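Local coordinates for protein 4-alpha-glucanotransferase (Aquifex aeolicus, PDB 1TZ7) that belongs to the amylomaltase, or disproportionating enzyme, family of 4-alpha-glucanotransferases, built round a parallel beta/alpha barrel, at residues V89-E94 against F206-K211; E284-W289 against G334-K339; E378-D383 against E387-N392. All blocks are in the same frame, centred on the assembly; numbering follows the deposited sequence.

Interaction 1 of 3, residues V89-E94 against F206-K211; sequences VLIDPE and FKQWEK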
# COMPACT_ATOMS: atom_id res chain seq x y z
N VAL A 89 -11.75 -8.40 2.38
CA VAL A 89 -12.20 -7.94 3.71
C VAL A 89 -12.51 -6.43 3.71
O VAL A 89 -13.11 -5.92 4.66
CB VAL A 89 -11.17 -8.26 4.83
CG1 VAL A 89 -11.01 -9.76 4.99
CG2 VAL A 89 -9.83 -7.60 4.55
N LEU A 90 -12.10 -5.73 2.65
CA LEU A 90 -12.39 -4.30 2.50
C LEU A 90 -13.74 -4.06 1.81
O LEU A 90 -14.15 -2.93 1.61
CB LEU A 90 -11.29 -3.61 1.70
CG LEU A 90 -9.86 -3.83 2.20
CD1 LEU A 90 -8.87 -3.09 1.30
CD2 LEU A 90 -9.71 -3.37 3.64
N ILE A 91 -14.42 -5.14 1.43
CA ILE A 91 -15.69 -5.02 0.74
C ILE A 91 -16.80 -4.61 1.70
O ILE A 91 -16.87 -5.11 2.83
CB ILE A 91 -16.05 -6.34 0.04
CG1 ILE A 91 -15.17 -6.54 -1.20
CG2 ILE A 91 -17.53 -6.36 -0.36
CD1 ILE A 91 -15.26 -7.92 -1.82
N ASP A 92 -17.64 -3.68 1.26
CA ASP A 92 -18.81 -3.26 2.02
C ASP A 92 -19.95 -4.27 1.82
O ASP A 92 -20.49 -4.38 0.72
CB ASP A 92 -19.25 -1.86 1.56
CG ASP A 92 -20.56 -1.43 2.18
OD1 ASP A 92 -20.87 -1.88 3.31
OD2 ASP A 92 -21.34 -0.63 1.63
N PRO A 93 -20.31 -4.99 2.88
CA PRO A 93 -21.34 -6.04 2.79
C PRO A 93 -22.76 -5.49 2.65
O PRO A 93 -23.68 -6.24 2.32
CB PRO A 93 -21.18 -6.80 4.11
CG PRO A 93 -20.59 -5.81 5.06
CD PRO A 93 -19.78 -4.86 4.25
N GLU A 94 -22.94 -4.19 2.92
CA GLU A 94 -24.26 -3.57 2.82
C GLU A 94 -24.71 -3.41 1.36
O GLU A 94 -25.90 -3.29 1.08
CB GLU A 94 -24.28 -2.21 3.53
CG GLU A 94 -24.56 -2.31 5.03
CD GLU A 94 -24.48 -0.97 5.74
OE1 GLU A 94 -24.44 -0.96 6.99
OE2 GLU A 94 -24.46 0.07 5.05
N PHE A 206 -13.72 -4.52 -7.15
CA PHE A 206 -13.26 -3.53 -8.12
C PHE A 206 -14.40 -2.59 -8.53
O PHE A 206 -14.16 -1.43 -8.86
CB PHE A 206 -12.67 -4.23 -9.35
CG PHE A 206 -11.19 -4.53 -9.23
CD1 PHE A 206 -10.75 -5.67 -8.55
CD2 PHE A 206 -10.24 -3.69 -9.79
CE1 PHE A 206 -9.40 -5.95 -8.43
CE2 PHE A 206 -8.89 -3.97 -9.67
CZ PHE A 206 -8.47 -5.10 -8.99
N LYS A 207 -15.62 -3.10 -8.51
CA LYS A 207 -16.79 -2.27 -8.78
C LYS A 207 -17.05 -1.28 -7.64
O LYS A 207 -17.45 -0.14 -7.87
CB LYS A 207 -18.04 -3.15 -9.02
CG LYS A 207 -18.52 -3.17 -10.47
CD LYS A 207 -17.41 -3.62 -11.45
CE LYS A 207 -17.33 -2.71 -12.68
NZ LYS A 207 -17.90 -3.36 -13.89
N GLN A 208 -16.82 -1.72 -6.41
CA GLN A 208 -16.95 -0.84 -5.26
C GLN A 208 -15.84 0.24 -5.25
O GLN A 208 -16.09 1.38 -4.88
CB GLN A 208 -16.93 -1.64 -3.96
CG GLN A 208 -18.24 -2.40 -3.68
CD GLN A 208 -18.31 -2.95 -2.27
OE1 GLN A 208 -17.39 -2.76 -1.47
NE2 GLN A 208 -19.41 -3.63 -1.95
N TRP A 209 -14.64 -0.14 -5.66
CA TRP A 209 -13.55 0.83 -5.74
C TRP A 209 -13.76 1.82 -6.89
O TRP A 209 -13.44 2.99 -6.76
CB TRP A 209 -12.20 0.14 -5.90
CG TRP A 209 -11.10 1.13 -5.91
CD1 TRP A 209 -10.51 1.68 -7.01
CD2 TRP A 209 -10.49 1.74 -4.78
NE1 TRP A 209 -9.55 2.58 -6.63
CE2 TRP A 209 -9.51 2.63 -5.26
CE3 TRP A 209 -10.66 1.61 -3.39
CZ2 TRP A 209 -8.71 3.39 -4.41
CZ3 TRP A 209 -9.86 2.37 -2.55
CH2 TRP A 209 -8.90 3.24 -3.06
N GLU A 210 -14.29 1.33 -8.00
CA GLU A 210 -14.59 2.18 -9.16
C GLU A 210 -15.57 3.28 -8.76
O GLU A 210 -15.40 4.43 -9.14
CB GLU A 210 -15.17 1.33 -10.30
CG GLU A 210 -15.58 2.12 -11.53
CD GLU A 210 -16.14 1.24 -12.64
OE1 GLU A 210 -17.26 0.71 -12.47
OE2 GLU A 210 -15.46 1.07 -13.67
N LYS A 211 -16.59 2.91 -8.00
CA LYS A 211 -17.60 3.85 -7.53
C LYS A 211 -17.00 4.87 -6.56
O LYS A 211 -17.30 6.06 -6.63
CB LYS A 211 -18.75 3.10 -6.84
CG LYS A 211 -20.08 3.82 -6.88
CD LYS A 211 -21.17 3.03 -6.14
CE LYS A 211 -21.79 1.94 -7.02
NZ LYS A 211 -21.13 0.62 -6.82

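Interaction 2 of 3, residues E284-W289 against G334-K339; sequences EGFRWW and GKTLFK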
# COMPACT_ATOMS: atom_id res chain seq x y z
N GLU A 284 12.32 -9.06 -21.75
CA GLU A 284 10.91 -9.00 -22.15
C GLU A 284 10.38 -7.55 -22.18
O GLU A 284 9.17 -7.32 -22.09
CB GLU A 284 10.03 -9.87 -21.21
CG GLU A 284 10.17 -9.55 -19.72
CD GLU A 284 8.82 -9.44 -19.01
OE1 GLU A 284 8.58 -8.40 -18.36
OE2 GLU A 284 8.00 -10.39 -19.10
N GLY A 285 11.29 -6.59 -22.31
CA GLY A 285 10.92 -5.19 -22.48
C GLY A 285 10.17 -4.60 -21.30
O GLY A 285 9.38 -3.67 -21.46
N PHE A 286 10.42 -5.14 -20.11
CA PHE A 286 9.80 -4.66 -18.86
C PHE A 286 8.27 -4.70 -18.92
O PHE A 286 7.61 -3.88 -18.29
CB PHE A 286 10.27 -3.23 -18.52
CG PHE A 286 11.76 -3.10 -18.35
CD1 PHE A 286 12.53 -2.47 -19.32
CD2 PHE A 286 12.38 -3.62 -17.23
CE1 PHE A 286 13.90 -2.35 -19.16
CE2 PHE A 286 13.76 -3.51 -17.07
CZ PHE A 286 14.52 -2.88 -18.04
N ARG A 287 7.71 -5.64 -19.66
CA ARG A 287 6.27 -5.62 -19.93
C ARG A 287 5.43 -6.03 -18.71
O ARG A 287 4.29 -5.64 -18.58
CB ARG A 287 5.91 -6.46 -21.16
CG ARG A 287 6.18 -7.99 -21.03
CD ARG A 287 5.87 -8.80 -22.34
NE ARG A 287 6.36 -8.11 -23.47
CZ ARG A 287 7.46 -8.35 -24.17
NH1 ARG A 287 8.26 -9.41 -24.01
NH2 ARG A 287 7.71 -7.51 -25.13
N TRP A 288 6.02 -6.82 -17.81
CA TRP A 288 5.36 -7.17 -16.55
C TRP A 288 5.21 -5.93 -15.66
O TRP A 288 4.15 -5.70 -15.09
CB TRP A 288 6.15 -8.25 -15.81
CG TRP A 288 5.49 -8.71 -14.55
CD1 TRP A 288 4.45 -9.57 -14.44
CD2 TRP A 288 5.86 -8.34 -13.21
NE1 TRP A 288 4.13 -9.77 -13.11
CE2 TRP A 288 4.98 -9.02 -12.34
CE3 TRP A 288 6.83 -7.51 -12.66
CZ2 TRP A 288 5.05 -8.89 -10.95
CZ3 TRP A 288 6.90 -7.38 -11.28
CH2 TRP A 288 6.02 -8.07 -10.44
N TRP A 289 6.27 -5.15 -15.56
CA TRP A 289 6.23 -3.91 -14.79
C TRP A 289 5.28 -2.89 -15.42
O TRP A 289 4.58 -2.18 -14.71
CB TRP A 289 7.64 -3.32 -14.65
CG TRP A 289 8.32 -3.75 -13.40
CD1 TRP A 289 9.32 -4.67 -13.27
CD2 TRP A 289 8.03 -3.29 -12.07
NE1 TRP A 289 9.68 -4.80 -11.95
CE2 TRP A 289 8.91 -3.97 -11.19
CE3 TRP A 289 7.13 -2.37 -11.53
CZ2 TRP A 289 8.89 -3.76 -9.82
CZ3 TRP A 289 7.12 -2.16 -10.16
CH2 TRP A 289 8.00 -2.85 -9.32
N GLY A 334 17.52 0.43 -13.52
CA GLY A 334 16.53 1.44 -13.24
C GLY A 334 16.42 2.48 -14.33
O GLY A 334 15.33 2.91 -14.68
N LYS A 335 17.57 2.88 -14.88
CA LYS A 335 17.60 3.88 -15.95
C LYS A 335 16.81 3.40 -17.17
O LYS A 335 16.02 4.15 -17.74
CB LYS A 335 19.05 4.19 -16.35
CG LYS A 335 19.68 5.36 -15.57
CD LYS A 335 20.75 4.88 -14.58
CE LYS A 335 22.11 4.75 -15.26
NZ LYS A 335 22.82 6.05 -15.33
N THR A 336 17.02 2.15 -17.56
CA THR A 336 16.33 1.58 -18.72
C THR A 336 14.84 1.37 -18.44
O THR A 336 14.00 1.59 -19.30
CB THR A 336 16.98 0.23 -19.15
OG1 THR A 336 17.87 -0.23 -18.12
CG2 THR A 336 17.89 0.43 -20.34
N LEU A 337 14.53 0.93 -17.22
CA LEU A 337 13.15 0.66 -16.83
C LEU A 337 12.31 1.92 -16.85
O LEU A 337 11.20 1.93 -17.37
CB LEU A 337 13.09 0.03 -15.43
CG LEU A 337 11.71 0.01 -14.77
CD1 LEU A 337 10.77 -0.88 -15.54
CD2 LEU A 337 11.81 -0.44 -13.32
N PHE A 338 12.83 2.98 -16.26
CA PHE A 338 12.03 4.17 -16.07
C PHE A 338 11.96 5.02 -17.35
O PHE A 338 11.00 5.74 -17.55
CB PHE A 338 12.55 4.99 -14.89
CG PHE A 338 12.02 4.52 -13.57
CD1 PHE A 338 12.83 3.79 -12.71
CD2 PHE A 338 10.72 4.78 -13.19
CE1 PHE A 338 12.34 3.34 -11.49
CE2 PHE A 338 10.23 4.33 -11.98
CZ PHE A 338 11.04 3.62 -11.14
N LYS A 339 12.96 4.89 -18.22
CA LYS A 339 12.90 5.50 -19.55
C LYS A 339 11.71 4.96 -20.33
O LYS A 339 10.98 5.71 -20.98
CB LYS A 339 14.19 5.24 -20.33
CG LYS A 339 14.26 5.97 -21.70
CD LYS A 339 15.67 5.98 -22.28
CE LYS A 339 15.81 6.99 -23.43
NZ LYS A 339 14.50 7.36 -24.03

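Interaction 3 of 3, residues E378-D383 against E387-N392; sequences EFAFYD and EHLPHN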
# COMPACT_ATOMS: atom_id res chain seq x y z
N GLU A 378 9.31 13.99 11.03
CA GLU A 378 9.73 13.21 12.20
C GLU A 378 11.24 12.88 12.18
O GLU A 378 11.84 12.65 13.23
CB GLU A 378 8.91 11.91 12.29
CG GLU A 378 8.97 11.25 13.64
CD GLU A 378 8.00 10.09 13.76
OE1 GLU A 378 8.47 8.95 13.91
OE2 GLU A 378 6.78 10.34 13.71
N PHE A 379 11.83 12.86 10.99
CA PHE A 379 13.27 12.58 10.82
C PHE A 379 14.13 13.86 10.85
O PHE A 379 15.33 13.80 10.61
CB PHE A 379 13.53 11.85 9.48
CG PHE A 379 12.94 10.45 9.41
CD1 PHE A 379 12.73 9.85 8.17
CD2 PHE A 379 12.60 9.74 10.56
CE1 PHE A 379 12.20 8.57 8.08
CE2 PHE A 379 12.07 8.46 10.47
CZ PHE A 379 11.87 7.88 9.23
N ALA A 380 13.51 15.00 11.13
CA ALA A 380 14.14 16.31 10.84
C ALA A 380 15.06 16.81 11.96
O ALA A 380 15.87 17.72 11.74
CB ALA A 380 13.07 17.35 10.54
N PHE A 381 14.95 16.23 13.15
CA PHE A 381 15.54 16.83 14.35
C PHE A 381 16.58 15.93 15.03
O PHE A 381 16.91 16.11 16.21
CB PHE A 381 14.43 17.22 15.32
CG PHE A 381 13.39 18.08 14.71
CD1 PHE A 381 12.17 17.54 14.31
CD2 PHE A 381 13.62 19.43 14.50
CE1 PHE A 381 11.20 18.34 13.72
CE2 PHE A 381 12.66 20.23 13.91
CZ PHE A 381 11.45 19.69 13.53
N TYR A 382 17.12 14.97 14.27
CA TYR A 382 18.27 14.18 14.73
C TYR A 382 19.59 14.83 14.29
O TYR A 382 20.65 14.49 14.79
CB TYR A 382 18.20 12.75 14.18
CG TYR A 382 16.94 12.01 14.57
CD1 TYR A 382 16.18 11.35 13.61
CD2 TYR A 382 16.51 11.97 15.89
CE1 TYR A 382 15.03 10.67 13.96
CE2 TYR A 382 15.36 11.30 16.25
CZ TYR A 382 14.62 10.65 15.28
OH TYR A 382 13.48 9.98 15.62
N ASP A 383 19.50 15.76 13.34
CA ASP A 383 20.68 16.45 12.81
C ASP A 383 20.31 17.88 12.37
O ASP A 383 19.20 18.12 11.87
CB ASP A 383 21.25 15.67 11.62
CG ASP A 383 22.59 16.20 11.17
OD1 ASP A 383 22.62 17.11 10.30
OD2 ASP A 383 23.68 15.79 11.62
N GLU A 387 17.88 16.90 5.71
CA GLU A 387 17.16 17.21 4.49
C GLU A 387 15.64 17.15 4.70
O GLU A 387 14.87 17.52 3.82
CB GLU A 387 17.59 16.25 3.36
CG GLU A 387 17.09 14.82 3.52
CD GLU A 387 17.76 13.85 2.55
OE1 GLU A 387 18.95 13.54 2.74
OE2 GLU A 387 17.09 13.40 1.60
N HIS A 388 15.21 16.70 5.88
CA HIS A 388 13.80 16.62 6.21
C HIS A 388 13.30 17.85 6.98
O HIS A 388 12.12 17.94 7.32
CB HIS A 388 13.52 15.35 7.02
CG HIS A 388 13.90 14.09 6.31
ND1 HIS A 388 12.97 13.17 5.88
CD2 HIS A 388 15.11 13.59 5.97
CE1 HIS A 388 13.59 12.15 5.31
NE2 HIS A 388 14.89 12.38 5.34
N LEU A 389 14.20 18.79 7.27
CA LEU A 389 13.79 20.09 7.78
C LEU A 389 13.04 20.87 6.67
O LEU A 389 13.41 20.82 5.51
CB LEU A 389 15.00 20.90 8.26
CG LEU A 389 15.62 20.42 9.59
CD1 LEU A 389 17.03 20.96 9.76
CD2 LEU A 389 14.75 20.84 10.76
N PRO A 390 11.96 21.56 7.05
CA PRO A 390 11.12 22.29 6.09
C PRO A 390 11.91 23.12 5.08
O PRO A 390 11.62 23.07 3.89
CB PRO A 390 10.29 23.20 6.98
CG PRO A 390 10.18 22.46 8.27
CD PRO A 390 11.46 21.69 8.43
N HIS A 391 12.92 23.85 5.55
CA HIS A 391 13.66 24.76 4.67
C HIS A 391 14.59 24.04 3.69
O HIS A 391 15.16 24.68 2.80
CB HIS A 391 14.41 25.82 5.48
CG HIS A 391 15.70 25.34 6.09
ND1 HIS A 391 15.89 25.27 7.45
CD2 HIS A 391 16.88 24.99 5.53
CE1 HIS A 391 17.12 24.87 7.71
NE2 HIS A 391 17.74 24.69 6.56
N ASN A 392 14.72 22.73 3.84
CA ASN A 392 15.54 21.92 2.94
C ASN A 392 14.70 21.07 1.96
O ASN A 392 15.24 20.39 1.10
CB ASN A 392 16.47 20.99 3.76
CG ASN A 392 17.71 21.71 4.26
OD1 ASN A 392 18.23 22.59 3.59
ND2 ASN A 392 18.19 21.33 5.45

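Interaction 1 of 3, residues V89-E94 against F206-K211
Ile91 and Gln208 mark the closest approach of the two backbones, their CA atoms 7.4 Å apart. Residues 89-94 leave a 3-10 turn at Leu90, run extended through Ile91 and Asp92, and turn again at Pro93 toward helix 94-98; residues 206-211 are regular helix. Across that distance Gln208 is the residue that makes the contact. Its CG is anti to the carbonyl carbon (chi1 -75°), and the extended chain beyond carries the carboxamide away from the helix to the main chain of Asp92, which it holds twice. Asp92 N donates a hydrogen bond of 2.9 Å to Gln208 OE1, nearly straight, in the carbonyl plane and on a lone pair. Gln208 NE2 returns a bond of 3.0 Å to Asp92 O, which it meets somewhat tilted from that carbonyl's plane. Ile91 crosses the glutamine at about a right angle and rests its CG2 methyl 3.7 Å from Gln208 NE2. Ile91 also touches Val204 and Phe205 of the same helix 192-218 and Leu128 of helix 117-133.

Asp92 suits the start of a helix: its OD1 accepts from Glu94 N at 3.1 Å, met from above the carboxylate plane, as a capping bond. Glutamine serves here because one flat amide carries both a donor and an acceptor, as a peptide group does. The two bonds to Asp92 fix which end of the amide is oxygen and restrict its rotation. This buried amide shares its NE2 between Asp92 O and Glu95 OE2, and it satisfies both the N and the O of Asp92.

Interaction 2 of 3, residues E284-W289 against G334-K339
One face of the Phe286 ring is laid against the backbone of Leu337, whose CA stands 3.9 Å from the ring centroid and only 11° off the normal, a CH-pi contact. One face of the Trp289 indole takes Trp288 CZ3 toward the rim; the Trp278 ring meets Trp289 with planes about 10° apart, and Phe311 meets it edge-to-face. The CD1 methyl of Leu337 reaches Phe286 CD2 at 3.6 Å, and Phe286 CE1 approaches Thr336 CB at 4.0 Å. Leu337 holds its CG anti to the backbone N (chi1 166°), which brings CD1 up to both the Phe286 ring and Trp289 CB, the latter at 4.1 Å. The flat phenyl ring can come down on the helix backbone at Leu337 CA, and the branched leucine meets two aromatic residues.

The turn presenting Phe286 is a Schellman motif: Gly285 is its C-prime residue, at a positive phi that glycine accepts readily, and Phe286 occupies the N-cap position of the next helix. Trp288 N donates to Glu284 OE1 at 3.1 Å on the syn side, though tilted out of the carboxylate plane. The contact joins the junction between helices 278-283 and 287-297 to the first turn of helix 334-344, just beyond strand 328-331.

Interaction 3 of 3, residues E378-D383 against E387-N392
Phe379 and His388 both set CG beside the backbone N, with chi1 of -67° and -59°, and the two side chains consequently lie next to each other, pointing the same way. Phe379 CB sits over one face of the imidazole, 4.0 Å from its centroid, in a CH-pi contact. The phenyl then turns its edge to that face, the planes 75° apart in an offset edge-to-face pair, with Phe379 CD1 3.8 Å from His388 CE1. Imidazole suits the place because it offers a flat face to the phenylalanine while its ND1 is hydrogen-bonded to Val376 N.

Ala380, small enough for the backbones to come within 4.7 Å between its CA and that of His388, brings its CB to 3.4 Å from His388 O. Leu389 CD2 rests 3.5 Å from Ala380 O and also meets Ala380 CB and Phe381 CE2, a branched side chain bridging a methyl and a ring.

Both segments belong to the single connection from strand 373-376 to strand 397-400 of the parallel sheet, which here folds back on itself. Tyr399, on the second strand, bonds His388 O through its OH. Helix 418-428 packs on Phe381 through Leu424 and on Leu389 through Tyr427, and Trp412 of helix 409-414 also touches Phe381.

Overall arrangement
The three contacts follow one another along the chain without overlap and lie at separate places round the parallel beta/alpha barrel. Interaction 1 pins a loop that follows strand 60-62 to helix 192-218, which leads into strand 222-227. Interaction 2 joins the helix before strand 302-305 to the helix before strand 350-352, and interaction 3 folds the connection between strands 373-376 and 397-400. Centres of interactions 1 and 2 are 32 Å apart, those of 2 and 3 33 Å, and those of 1 and 3 39 Å, interactions 1 and 3 lying on opposite sides of the chain's centre. None touches another; even interactions 1 and 2 stay about 14 Å apart at their nearest atoms. One is polar, two chiefly apolar and aromatic.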